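Local coordinates for protein 3-hydroxyacyl-CoA dehydrogenase type-2 (PDB 3PPI) that probably catalyses the NAD-dependent oxidation of 3-hydroxyacyl-CoA substrates as a tetrameric short-chain dehydrogenase/reductase, at residues G177-I182 / A275-P280; G102-A107 / A152-A157; V109-F114 / I137-N142; V212-P217 / G267-L272. One frame throughout, in Å; residues are numbered along the deposited sequence.

Interaction 1: residues G177-I182 / A275-P280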
loop_
_atom_site.group_PDB
_atom_site.type_symbol
_atom_site.label_atom_id
_atom_site.label_comp_id
_atom_site.label_asym_id
_atom_site.label_seq_id
_atom_site.Cartn_x
_atom_site.Cartn_y
_atom_site.Cartn_z
ATOM N N GLY A 177 -6.765 -8.346 -5.310
ATOM C CA GLY A 177 -7.254 -7.091 -4.746
ATOM C C GLY A 177 -6.271 -5.935 -4.817
ATOM O O GLY A 177 -6.679 -4.770 -4.735
ATOM N N TYR A 178 -4.986 -6.272 -4.963
ATOM C CA TYR A 178 -3.900 -5.316 -5.090
ATOM C C TYR A 178 -3.345 -5.237 -6.527
ATOM O O TYR A 178 -2.843 -4.185 -6.944
ATOM C CB TYR A 178 -2.737 -5.737 -4.174
ATOM C CG TYR A 178 -2.964 -5.691 -2.663
ATOM C CD1 TYR A 178 -3.330 -4.514 -2.036
ATOM C CD2 TYR A 178 -2.738 -6.825 -1.864
ATOM C CE1 TYR A 178 -3.504 -4.451 -0.641
ATOM C CE2 TYR A 178 -2.889 -6.789 -0.484
ATOM C CZ TYR A 178 -3.266 -5.590 0.123
ATOM O OH TYR A 178 -3.431 -5.522 1.486
ATOM N N GLU A 179 -3.414 -6.350 -7.263
ATOM C CA GLU A 179 -2.713 -6.532 -8.555
ATOM C C GLU A 179 -3.629 -7.237 -9.544
ATOM O O GLU A 179 -3.259 -8.275 -10.089
ATOM C CB GLU A 179 -1.492 -7.459 -8.340
ATOM C CG GLU A 179 -0.372 -6.855 -7.579
ATOM C CD GLU A 179 0.145 -7.704 -6.447
ATOM O OE1 GLU A 179 0.206 -8.957 -6.538
ATOM O OE2 GLU A 179 0.522 -7.071 -5.445
ATOM N N GLY A 180 -4.835 -6.710 -9.749
ATOM C CA GLY A 180 -5.846 -7.399 -10.542
ATOM C C GLY A 180 -5.423 -7.617 -11.980
ATOM O O GLY A 180 -4.666 -6.828 -12.548
ATOM N N GLN A 181 -5.906 -8.706 -12.567
ATOM C CA GLN A 181 -5.428 -9.141 -13.872
ATOM C C GLN A 181 -6.422 -8.874 -14.967
ATOM O O GLN A 181 -7.595 -8.611 -14.698
ATOM C CB GLN A 181 -5.088 -10.617 -13.828
ATOM C CG GLN A 181 -3.966 -10.905 -12.824
ATOM C CD GLN A 181 -3.699 -12.371 -12.699
ATOM O OE1 GLN A 181 -4.544 -13.114 -12.196
ATOM N NE2 GLN A 181 -2.543 -12.815 -13.186
ATOM N N ILE A 182 -5.920 -8.928 -16.197
ATOM C CA ILE A 182 -6.729 -8.756 -17.388
ATOM C C ILE A 182 -7.864 -9.783 -17.395
ATOM O O ILE A 182 -7.631 -10.954 -17.198
ATOM C CB ILE A 182 -5.872 -8.880 -18.676
ATOM C CG1 ILE A 182 -4.902 -7.698 -18.791
ATOM C CG2 ILE A 182 -6.778 -8.928 -19.937
ATOM C CD1 ILE A 182 -3.879 -7.767 -19.967
ATOM N N ALA A 275 5.788 -14.800 -2.205
ATOM C CA ALA A 275 6.315 -13.525 -2.758
ATOM C C ALA A 275 5.851 -13.212 -4.201
ATOM O O ALA A 275 6.421 -12.338 -4.861
ATOM C CB ALA A 275 7.832 -13.434 -2.634
ATOM N N GLN A 276 4.786 -13.880 -4.664
ATOM C CA GLN A 276 4.227 -13.580 -5.978
ATOM C C GLN A 276 3.628 -12.162 -6.050
ATOM O O GLN A 276 2.999 -11.692 -5.111
ATOM C CB GLN A 276 3.153 -14.597 -6.378
ATOM C CG GLN A 276 2.761 -14.438 -7.829
ATOM C CD GLN A 276 1.705 -15.396 -8.332
ATOM O OE1 GLN A 276 1.038 -16.132 -7.577
ATOM N NE2 GLN A 276 1.524 -15.365 -9.638
ATOM N N ARG A 277 3.840 -11.499 -7.185
ATOM C CA ARG A 277 3.066 -10.317 -7.538
ATOM C C ARG A 277 2.427 -10.624 -8.911
ATOM O O ARG A 277 3.154 -10.983 -9.846
ATOM C CB ARG A 277 3.960 -9.070 -7.605
ATOM C CG ARG A 277 4.704 -8.721 -6.305
ATOM C CD ARG A 277 3.749 -8.243 -5.259
ATOM N NE ARG A 277 4.327 -7.833 -3.971
ATOM C CZ ARG A 277 4.537 -8.646 -2.941
ATOM N NH1 ARG A 277 4.322 -9.951 -3.056
ATOM N NH2 ARG A 277 5.016 -8.161 -1.803
ATOM N N PHE A 278 1.097 -10.526 -9.018
ATOM C CA PHE A 278 0.407 -10.892 -10.275
ATOM C C PHE A 278 0.823 -9.944 -11.387
ATOM O O PHE A 278 0.795 -8.710 -11.223
ATOM C CB PHE A 278 -1.124 -10.818 -10.175
ATOM C CG PHE A 278 -1.787 -11.942 -9.399
ATOM C CD1 PHE A 278 -1.136 -13.132 -9.103
ATOM C CD2 PHE A 278 -3.132 -11.812 -9.032
ATOM C CE1 PHE A 278 -1.803 -14.162 -8.421
ATOM C CE2 PHE A 278 -3.804 -12.831 -8.349
ATOM C CZ PHE A 278 -3.140 -14.012 -8.044
ATOM N N THR A 279 1.194 -10.530 -12.520
ATOM C CA THR A 279 1.392 -9.797 -13.768
ATOM C C THR A 279 0.012 -9.538 -14.435
ATOM O O THR A 279 -1.010 -10.065 -13.993
ATOM C CB THR A 279 2.302 -10.597 -14.707
ATOM O OG1 THR A 279 1.728 -11.890 -14.923
ATOM C CG2 THR A 279 3.713 -10.755 -14.091
ATOM N N PRO A 280 -0.032 -8.702 -15.482
ATOM C CA PRO A 280 -1.348 -8.434 -16.109
ATOM C C PRO A 280 -2.078 -9.697 -16.629
ATOM O O PRO A 280 -3.300 -9.794 -16.553
ATOM C CB PRO A 280 -0.997 -7.485 -17.265
ATOM C CG PRO A 280 0.282 -6.797 -16.815
ATOM C CD PRO A 280 1.038 -7.845 -16.022
#
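Glu179 meets Arg277 and Phe278 where the loop 177-182 runs beside the C-terminal tail 275-280. CB of Glu179 packs on CB of Phe278. CG sits beside the backbone N of Glu179 (chi1 -71°), and the bend at chi2 then places CD and both oxygens against Arg277 and Phe278 N. CD lies 3.8 Å from CD of Arg277. OE1 accepts the backbone N-H of Phe278, with 3.1 Å between OE1 and N; the donor comes on the anti side, well out of the carboxylate plane. OE2 lies 3.4 Å from CD of Arg277. It is too far from Arg277 NE for a salt bridge, and no N-H of that guanidinium points at it. The ion pair of OE2 is with Arg271, and the two nearby arginines would probably favour the ionised carboxylate.

Gln181 lays its amide over one face of the Phe278 ring, the two planes 16° apart, with OE1 offset toward the rim. NE2 donates to Thr279 O at 3.3 Å, and this bond fixes the turn of the amide. Beyond it, Ile182 N bonds to Pro280 O at 2.8 Å. Arg203 of the second subunit donates to Gly180 O and Phe278 O, tying both segments to that neighbour. The arrangement is that of a C-terminal tail docked at a subunit interface of a short-chain dehydrogenase/reductase tetramer, against the loop between strand 167-172 and helix 185-205.

Interaction 2: residues G102-A107 / A152-A157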
loop_
_atom_site.group_PDB
_atom_site.type_symbol
_atom_site.label_atom_id
_atom_site.label_comp_id
_atom_site.label_asym_id
_atom_site.label_seq_id
_atom_site.Cartn_x
_atom_site.Cartn_y
_atom_site.Cartn_z
ATOM N N GLY A 102 -20.485 -25.270 21.381
ATOM C CA GLY A 102 -19.626 -24.438 22.227
ATOM C C GLY A 102 -20.108 -23.011 22.077
ATOM O O GLY A 102 -21.153 -22.794 21.483
ATOM N N ARG A 103 -19.375 -22.036 22.613
ATOM C CA ARG A 103 -19.744 -20.649 22.389
ATOM C C ARG A 103 -19.053 -20.174 21.103
ATOM O O ARG A 103 -17.840 -20.271 20.970
ATOM C CB ARG A 103 -19.392 -19.737 23.586
ATOM C CG ARG A 103 -19.947 -18.269 23.462
ATOM C CD ARG A 103 -21.364 -18.293 22.839
ATOM N NE ARG A 103 -22.186 -17.078 22.902
ATOM C CZ ARG A 103 -22.379 -16.213 21.899
ATOM N NH1 ARG A 103 -21.761 -16.347 20.718
ATOM N NH2 ARG A 103 -23.194 -15.170 22.092
ATOM N N LEU A 104 -19.843 -19.690 20.150
ATOM C CA LEU A 104 -19.297 -19.188 18.896
ATOM C C LEU A 104 -18.394 -18.015 19.199
ATOM O O LEU A 104 -18.852 -17.005 19.738
ATOM C CB LEU A 104 -20.421 -18.749 17.953
ATOM C CG LEU A 104 -19.998 -18.139 16.616
ATOM C CD1 LEU A 104 -19.109 -19.093 15.820
ATOM C CD2 LEU A 104 -21.246 -17.771 15.827
ATOM N N ARG A 105 -17.114 -18.145 18.865
ATOM C CA ARG A 105 -16.191 -17.036 19.044
ATOM C C ARG A 105 -15.390 -16.669 17.789
ATOM O O ARG A 105 -14.768 -15.619 17.762
ATOM C CB ARG A 105 -15.251 -17.328 20.209
ATOM C CG ARG A 105 -15.955 -17.388 21.563
ATOM C CD ARG A 105 -14.916 -17.478 22.704
ATOM N NE ARG A 105 -15.538 -17.485 24.025
ATOM C CZ ARG A 105 -15.907 -16.409 24.726
ATOM N NH1 ARG A 105 -15.719 -15.176 24.270
ATOM N NH2 ARG A 105 -16.475 -16.573 25.917
ATOM N N TYR A 106 -15.443 -17.511 16.755
ATOM C CA TYR A 106 -14.566 -17.396 15.599
ATOM C C TYR A 106 -15.256 -17.740 14.289
ATOM O O TYR A 106 -16.105 -18.615 14.243
ATOM C CB TYR A 106 -13.394 -18.352 15.769
ATOM C CG TYR A 106 -12.633 -18.163 17.055
ATOM C CD1 TYR A 106 -11.793 -17.080 17.217
ATOM C CD2 TYR A 106 -12.772 -19.054 18.115
ATOM C CE1 TYR A 106 -11.088 -16.886 18.383
ATOM C CE2 TYR A 106 -12.073 -18.871 19.298
ATOM C CZ TYR A 106 -11.229 -17.777 19.420
ATOM O OH TYR A 106 -10.527 -17.550 20.562
ATOM N N ALA A 107 -14.866 -17.061 13.215
ATOM C CA ALA A 107 -15.293 -17.452 11.879
ATOM C C ALA A 107 -14.145 -17.225 10.907
ATOM O O ALA A 107 -13.364 -16.283 11.066
ATOM C CB ALA A 107 -16.528 -16.668 11.453
ATOM N N ALA A 152 -20.502 -11.570 13.869
ATOM C CA ALA A 152 -20.001 -10.579 14.830
ATOM C C ALA A 152 -21.052 -10.239 15.881
ATOM O O ALA A 152 -20.729 -10.129 17.056
ATOM C CB ALA A 152 -19.509 -9.310 14.143
ATOM N N ALA A 153 -22.309 -10.089 15.471
ATOM C CA ALA A 153 -23.389 -9.826 16.426
ATOM C C ALA A 153 -23.542 -10.938 17.494
ATOM O O ALA A 153 -23.800 -10.648 18.675
ATOM C CB ALA A 153 -24.711 -9.587 15.687
ATOM N N SER A 154 -23.390 -12.195 17.087
ATOM C CA SER A 154 -23.422 -13.311 18.032
ATOM C C SER A 154 -22.228 -13.286 18.994
ATOM O O SER A 154 -22.385 -13.373 20.221
ATOM C CB SER A 154 -23.445 -14.629 17.265
ATOM O OG SER A 154 -23.489 -15.727 18.164
ATOM N N ILE A 155 -21.030 -13.135 18.429
ATOM C CA ILE A 155 -19.799 -13.099 19.210
ATOM C C ILE A 155 -19.808 -11.912 20.180
ATOM O O ILE A 155 -19.365 -12.033 21.318
ATOM C CB ILE A 155 -18.540 -13.016 18.292
ATOM C CG1 ILE A 155 -18.454 -14.237 17.372
ATOM C CG2 ILE A 155 -17.255 -12.894 19.131
ATOM C CD1 ILE A 155 -17.470 -14.077 16.206
ATOM N N ALA A 156 -20.338 -10.777 19.736
ATOM C CA ALA A 156 -20.415 -9.577 20.577
ATOM C C ALA A 156 -21.254 -9.790 21.847
ATOM O O ALA A 156 -21.032 -9.113 22.848
ATOM C CB ALA A 156 -20.964 -8.398 19.775
ATOM N N ALA A 157 -22.192 -10.734 21.807
ATOM C CA ALA A 157 -23.008 -11.072 22.991
ATOM C C ALA A 157 -22.326 -12.052 23.965
ATOM O O ALA A 157 -22.832 -12.273 25.064
ATOM C CB ALA A 157 -24.387 -11.616 22.560
#
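Strand 103-107 and helix 152-156 run at 133° to each other, their axes 7.5 Å apart at the closest, and Arg105 and Ile155 are the nearest backbone pair. Arg103 reaches across to the end of the helix. Its CG is opposite the backbone N (chi1 -172°), and a bend at chi2 turns the guanidinium toward Ser154. NH2 of Arg103 donates to Ser154 O at 2.7 Å, from above the carbonyl plane. Ala157 N bonds to the same oxygen from the opposite face, so the oxygen takes a bond from each face. NH1 of Arg103 adds weak bonds to Ser154 O and OG. CB of Ala157 lies 3.8 Å from NH2 of Arg103.

The apolar part lies deeper. Ile155 sets CD1 3.5 Å from Arg105 O, against the strand backbone. Its CG1 is 4.3 Å from CG of Leu104. CD2 of Leu104 also faces OG of Ser154, at 3.8 Å. Leu104 packs further on Ile95 of helix 88-98, and Ile155 on Leu169 of the next strand. A helix packed on the parallel sheet is the alpha/beta layering of the Rossmann fold; here Arg103 also ties the end of the helix to the strand.

Interaction 3: residues V109-F114 / I137-N142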
loop_
_atom_site.group_PDB
_atom_site.type_symbol
_atom_site.label_atom_id
_atom_site.label_comp_id
_atom_site.label_asym_id
_atom_site.label_seq_id
_atom_site.Cartn_x
_atom_site.Cartn_y
_atom_site.Cartn_z
ATOM N N VAL A 109 -14.022 -16.815 6.821
ATOM C CA VAL A 109 -14.881 -16.647 5.646
ATOM C C VAL A 109 -14.054 -17.032 4.425
ATOM O O VAL A 109 -13.287 -16.229 3.905
ATOM C CB VAL A 109 -15.400 -15.201 5.553
ATOM C CG1 VAL A 109 -16.420 -15.057 4.429
ATOM C CG2 VAL A 109 -16.001 -14.770 6.874
ATOM N N ALA A 110 -14.174 -18.277 3.990
ATOM C CA ALA A 110 -13.238 -18.834 3.022
ATOM C C ALA A 110 -13.908 -19.421 1.792
ATOM O O ALA A 110 -13.290 -20.210 1.094
ATOM C CB ALA A 110 -12.354 -19.901 3.700
ATOM N N HIS A 111 -15.159 -19.057 1.525
ATOM C CA HIS A 111 -15.812 -19.511 0.303
ATOM C C HIS A 111 -15.047 -18.987 -0.920
ATOM O O HIS A 111 -14.693 -17.802 -0.997
ATOM C CB HIS A 111 -17.316 -19.171 0.269
ATOM C CG HIS A 111 -17.640 -17.720 0.438
ATOM N ND1 HIS A 111 -17.710 -17.112 1.673
ATOM C CD2 HIS A 111 -17.962 -16.763 -0.469
ATOM C CE1 HIS A 111 -18.030 -15.838 1.519
ATOM N NE2 HIS A 111 -18.174 -15.597 0.228
ATOM N N GLY A 112 -14.769 -19.902 -1.855
ATOM C CA GLY A 112 -13.827 -19.663 -2.952
ATOM C C GLY A 112 -14.436 -19.767 -4.343
ATOM O O GLY A 112 -15.639 -19.560 -4.538
ATOM N N GLY A 113 -13.581 -20.105 -5.308
ATOM C CA GLY A 113 -13.944 -20.134 -6.718
ATOM C C GLY A 113 -13.404 -18.928 -7.468
ATOM O O GLY A 113 -12.687 -18.090 -6.900
ATOM N N PHE A 114 -13.767 -18.856 -8.753
ATOM C CA PHE A 114 -13.380 -17.759 -9.644
ATOM C C PHE A 114 -14.534 -16.749 -9.793
ATOM O O PHE A 114 -15.724 -17.104 -9.656
ATOM C CB PHE A 114 -13.061 -18.285 -11.062
ATOM C CG PHE A 114 -11.923 -19.290 -11.129
ATOM C CD1 PHE A 114 -10.698 -19.045 -10.497
ATOM C CD2 PHE A 114 -12.065 -20.466 -11.871
ATOM C CE1 PHE A 114 -9.644 -19.976 -10.581
ATOM C CE2 PHE A 114 -11.010 -21.395 -11.963
ATOM C CZ PHE A 114 -9.805 -21.139 -11.316
ATOM N N ILE A 137 -19.360 -9.567 -7.166
ATOM C CA ILE A 137 -19.454 -8.701 -5.995
ATOM C C ILE A 137 -20.394 -9.327 -4.942
ATOM O O ILE A 137 -20.071 -9.324 -3.753
ATOM C CB ILE A 137 -19.991 -7.286 -6.345
ATOM C CG1 ILE A 137 -19.072 -6.535 -7.329
ATOM C CG2 ILE A 137 -20.235 -6.446 -5.072
ATOM C CD1 ILE A 137 -17.598 -6.616 -7.071
ATOM N N ASP A 138 -21.553 -9.827 -5.375
ATOM C CA ASP A 138 -22.524 -10.432 -4.451
ATOM C C ASP A 138 -21.932 -11.600 -3.642
ATOM O O ASP A 138 -22.093 -11.651 -2.434
ATOM C CB ASP A 138 -23.772 -10.944 -5.174
ATOM C CG ASP A 138 -24.712 -9.826 -5.644
ATOM O OD1 ASP A 138 -24.661 -8.677 -5.148
ATOM O OD2 ASP A 138 -25.521 -10.113 -6.542
ATOM N N LEU A 139 -21.228 -12.507 -4.309
ATOM C CA LEU A 139 -20.698 -13.698 -3.657
ATOM C C LEU A 139 -19.521 -13.362 -2.728
ATOM O O LEU A 139 -19.510 -13.780 -1.565
ATOM C CB LEU A 139 -20.244 -14.728 -4.704
ATOM C CG LEU A 139 -19.680 -16.053 -4.170
ATOM C CD1 LEU A 139 -20.716 -16.726 -3.258
ATOM C CD2 LEU A 139 -19.275 -17.002 -5.305
ATOM N N TYR A 140 -18.538 -12.610 -3.238
ATOM C CA TYR A 140 -17.260 -12.424 -2.542
ATOM C C TYR A 140 -17.217 -11.242 -1.583
ATOM O O TYR A 140 -16.516 -11.304 -0.554
ATOM C CB TYR A 140 -16.091 -12.346 -3.542
ATOM C CG TYR A 140 -15.934 -13.622 -4.295
ATOM C CD1 TYR A 140 -15.491 -14.769 -3.650
ATOM C CD2 TYR A 140 -16.295 -13.718 -5.643
ATOM C CE1 TYR A 140 -15.391 -15.984 -4.333
ATOM C CE2 TYR A 140 -16.187 -14.907 -6.325
ATOM C CZ TYR A 140 -15.728 -16.041 -5.665
ATOM O OH TYR A 140 -15.647 -17.250 -6.316
ATOM N N LEU A 141 -17.934 -10.164 -1.920
ATOM C CA LEU A 141 -17.976 -8.978 -1.066
ATOM C C LEU A 141 -19.252 -8.981 -0.209
ATOM O O LEU A 141 -19.166 -9.055 1.022
ATOM C CB LEU A 141 -17.849 -7.697 -1.892
ATOM C CG LEU A 141 -17.844 -6.375 -1.127
ATOM C CD1 LEU A 141 -16.855 -6.416 0.072
ATOM C CD2 LEU A 141 -17.513 -5.232 -2.084
ATOM N N ASN A 142 -20.431 -8.901 -0.829
ATOM C CA ASN A 142 -21.689 -8.903 -0.047
ATOM C C ASN A 142 -21.798 -10.155 0.838
ATOM O O ASN A 142 -22.169 -10.061 2.002
ATOM C CB ASN A 142 -22.959 -8.762 -0.925
ATOM C CG ASN A 142 -23.034 -7.424 -1.654
ATOM O OD1 ASN A 142 -22.194 -6.588 -1.473
ATOM N ND2 ASN A 142 -24.036 -7.243 -2.495
#
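His111 and Tyr140 carry this contact between the loop 109-114 and helix 130-156. NE2 of His111 donates to Leu139 O at 2.9 Å, with an N-H...O angle of 144°. The oxygen lies at the edge of the imidazole, 15° out of the ring plane, while the donor is tilted from the carbonyl plane. CG of His111 stands between its own backbone N and carbonyl carbon (chi1 56°), which turns the ring toward the helix. CD2 of the ring rests 3.9 Å from CD1 of Leu139, and the two side chains pass in opposite directions.

Tyr140 points its hydroxyl at the glycines. OH donates to Gly112 O at 2.9 Å, coming from above the carbonyl plane rather than along a lone pair. The carbonyl oxygens of His111 and Gly112 lie at the rim of the phenol ring, near its plane. CG of Leu139 lies 4.1 Å above the centre of the Tyr140 ring, so Leu139 touches both flat groups.

ND1 of His111 bonds to Ser36 OG, so both imidazole nitrogens have partners. At the helix's wider pi-type turn, 138-142, Ile137 O accepts from both Leu141 N and Asn142 N. Ala110 to Gly113 stand where classical short-chain dehydrogenases carry Asn-Asn-Ala-Gly, probably beside the cofactor site.

The loop leaves the end of strand 103-109, beside strand 167-172, and runs beside helix 130-156. Tyr140 also packs on Ala190 and Lys191 of helix 185-205, while Ile137 meets Ile137 of the second subunit.

Interaction 4: residues V212-P217 / G267-L272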
loop_
_atom_site.group_PDB
_atom_site.type_symbol
_atom_site.label_atom_id
_atom_site.label_comp_id
_atom_site.label_asym_id
_atom_site.label_seq_id
_atom_site.Cartn_x
_atom_site.Cartn_y
_atom_site.Cartn_z
ATOM N N VAL A 212 -10.452 -8.425 13.714
ATOM C CA VAL A 212 -10.755 -8.735 12.325
ATOM C C VAL A 212 -9.492 -8.606 11.475
ATOM O O VAL A 212 -8.883 -7.547 11.432
ATOM C CB VAL A 212 -11.835 -7.815 11.743
ATOM C CG1 VAL A 212 -12.161 -8.243 10.301
ATOM C CG2 VAL A 212 -13.093 -7.847 12.609
ATOM N N ASN A 213 -9.119 -9.699 10.816
ATOM C CA ASN A 213 -7.987 -9.734 9.903
ATOM C C ASN A 213 -8.386 -10.519 8.654
ATOM O O ASN A 213 -9.425 -11.186 8.627
ATOM C CB ASN A 213 -6.767 -10.370 10.545
ATOM C CG ASN A 213 -6.271 -9.601 11.756
ATOM O OD1 ASN A 213 -5.676 -8.538 11.621
ATOM N ND2 ASN A 213 -6.530 -10.136 12.947
ATOM N N THR A 214 -7.553 -10.400 7.632
ATOM C CA THR A 214 -7.815 -10.959 6.332
ATOM C C THR A 214 -6.558 -11.604 5.779
ATOM O O THR A 214 -5.448 -11.085 5.963
ATOM C CB THR A 214 -8.258 -9.820 5.395
ATOM O OG1 THR A 214 -9.527 -9.337 5.852
ATOM C CG2 THR A 214 -8.349 -10.264 3.914
ATOM N N ILE A 215 -6.737 -12.726 5.089
ATOM C CA ILE A 215 -5.659 -13.367 4.355
ATOM C C ILE A 215 -5.913 -13.065 2.894
ATOM O O ILE A 215 -7.042 -13.243 2.396
ATOM C CB ILE A 215 -5.641 -14.895 4.564
ATOM C CG1 ILE A 215 -5.420 -15.239 6.049
ATOM C CG2 ILE A 215 -4.569 -15.551 3.676
ATOM C CD1 ILE A 215 -5.584 -16.742 6.377
ATOM N N ALA A 216 -4.873 -12.598 2.207
ATOM C CA ALA A 216 -4.902 -12.412 0.748
ATOM C C ALA A 216 -4.035 -13.486 0.109
ATOM O O ALA A 216 -2.820 -13.326 0.014
ATOM C CB ALA A 216 -4.399 -11.016 0.363
ATOM N N PRO A 217 -4.643 -14.597 -0.314
ATOM C CA PRO A 217 -3.814 -15.633 -0.912
ATOM C C PRO A 217 -3.317 -15.279 -2.306
ATOM O O PRO A 217 -3.952 -14.495 -3.023
ATOM C CB PRO A 217 -4.746 -16.845 -1.003
ATOM C CG PRO A 217 -5.926 -16.530 -0.163
ATOM C CD PRO A 217 -6.042 -15.041 -0.121
ATOM N N GLY A 267 -6.922 -5.681 12.259
ATOM C CA GLY A 267 -7.066 -4.810 11.107
ATOM C C GLY A 267 -6.018 -4.954 10.021
ATOM O O GLY A 267 -5.734 -4.004 9.297
ATOM N N GLU A 268 -5.436 -6.135 9.910
ATOM C CA GLU A 268 -4.308 -6.387 9.034
ATOM C C GLU A 268 -4.697 -7.331 7.908
ATOM O O GLU A 268 -5.531 -8.221 8.072
ATOM C CB GLU A 268 -3.139 -6.954 9.869
ATOM C CG GLU A 268 -1.964 -7.628 9.103
ATOM C CD GLU A 268 -1.218 -6.681 8.156
ATOM O OE1 GLU A 268 -1.762 -5.598 7.773
ATOM O OE2 GLU A 268 -0.084 -7.034 7.765
ATOM N N VAL A 269 -4.096 -7.111 6.751
ATOM C CA VAL A 269 -4.208 -8.023 5.624
ATOM C C VAL A 269 -2.868 -8.737 5.437
ATOM O O VAL A 269 -1.826 -8.085 5.252
ATOM C CB VAL A 269 -4.557 -7.291 4.331
ATOM C CG1 VAL A 269 -4.660 -8.305 3.180
ATOM C CG2 VAL A 269 -5.869 -6.526 4.493
ATOM N N MET A 270 -2.904 -10.062 5.515
ATOM C CA MET A 270 -1.710 -10.893 5.379
ATOM C C MET A 270 -1.650 -11.502 3.981
ATOM O O MET A 270 -2.487 -12.344 3.626
ATOM C CB MET A 270 -1.736 -12.038 6.391
ATOM C CG MET A 270 -0.545 -12.971 6.260
ATOM S SD MET A 270 -0.738 -14.578 7.072
ATOM C CE MET A 270 -0.827 -14.115 8.770
ATOM N N ARG A 271 -0.657 -11.095 3.197
ATOM C CA ARG A 271 -0.387 -11.740 1.907
ATOM C C ARG A 271 0.229 -13.111 2.134
ATOM O O ARG A 271 1.212 -13.233 2.870
ATOM C CB ARG A 271 0.565 -10.896 1.043
ATOM C CG ARG A 271 0.065 -9.498 0.668
ATOM C CD ARG A 271 1.047 -8.766 -0.266
ATOM N NE ARG A 271 1.176 -9.475 -1.546
ATOM C CZ ARG A 271 0.903 -8.987 -2.754
ATOM N NH1 ARG A 271 0.548 -7.726 -2.934
ATOM N NH2 ARG A 271 1.044 -9.774 -3.821
ATOM N N LEU A 272 -0.339 -14.129 1.500
ATOM C CA LEU A 272 0.138 -15.521 1.641
ATOM C C LEU A 272 0.327 -16.072 0.227
ATOM O O LEU A 272 -0.608 -16.609 -0.366
ATOM C CB LEU A 272 -0.884 -16.344 2.419
ATOM C CG LEU A 272 -0.497 -17.764 2.804
ATOM C CD1 LEU A 272 0.647 -17.720 3.805
ATOM C CD2 LEU A 272 -1.713 -18.546 3.355
#
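Met270 N donates to Thr214 O at 2.8 Å, with an N-H...O angle of 172°. It is one of a run of bonds between two parallel strands. Thr214 N bonds to Glu268 O, Ala216 N to Met270 O, and Leu272 N to Ala216 O. Several CA-H groups also approach carbonyl oxygens across the gap.

At the start of the pairing a side chain joins in. OD1 of Asn213 receives the backbone N-H of Glu268 at 3.0 Å, 18° from the plane of the side-chain carbonyl. CG of Asn213 sits beside its own backbone N (chi1 -62°), which brings the amide across to the neighbouring strand. ND2 bonds to Ile265 O, so the amide is held at both ends. Next to it, Gly267 N donates to Val212 O.

The side chains alternate between the faces of the sheet. Ala216 CB touches Val269 CG1 at 3.9 Å, on the face shared with Thr214 and Arg271. On the other face, CG2 of Ile215 is 4.0 Å from CB of Leu272. These two side chains lie side by side and point the same way.

Parallel edge strands with helices on both faces belong to the doubly wound Rossmann-type fold of this family. The third subunit joins here: Glu268 OE2 accepts from its Arg271 N, and the reciprocal bond is also made. Strand 269-272 is the outermost at this end of the chain's sheet, with strand 210-217 between it and strand 167-172. Helix 185-205 packs on the face of Thr214 and Val269, and helix 249-261 on that of Ile215 and Met270.

From the N terminus, strand 103-109 opens interaction 2 and runs on into the loop of interaction 3. Helix 130-156 closes both: interaction 3 first, on its earlier turns, then interaction 2 at its end. Interaction 3 is therefore nested inside interaction 2. The chain next opens interaction 1 in the loop 177-182. Interaction 4 opens and closes within that span, joining the last two strands of the sheet, before the C-terminal tail closes interaction 1. The two nested pairs follow in series. Interactions 1 and 4 touch through Arg271, and interactions 2 and 4 reach the same sheet. Interactions 1 and 2 lie on opposite sides of the chain's centre, their centres 34 Å apart.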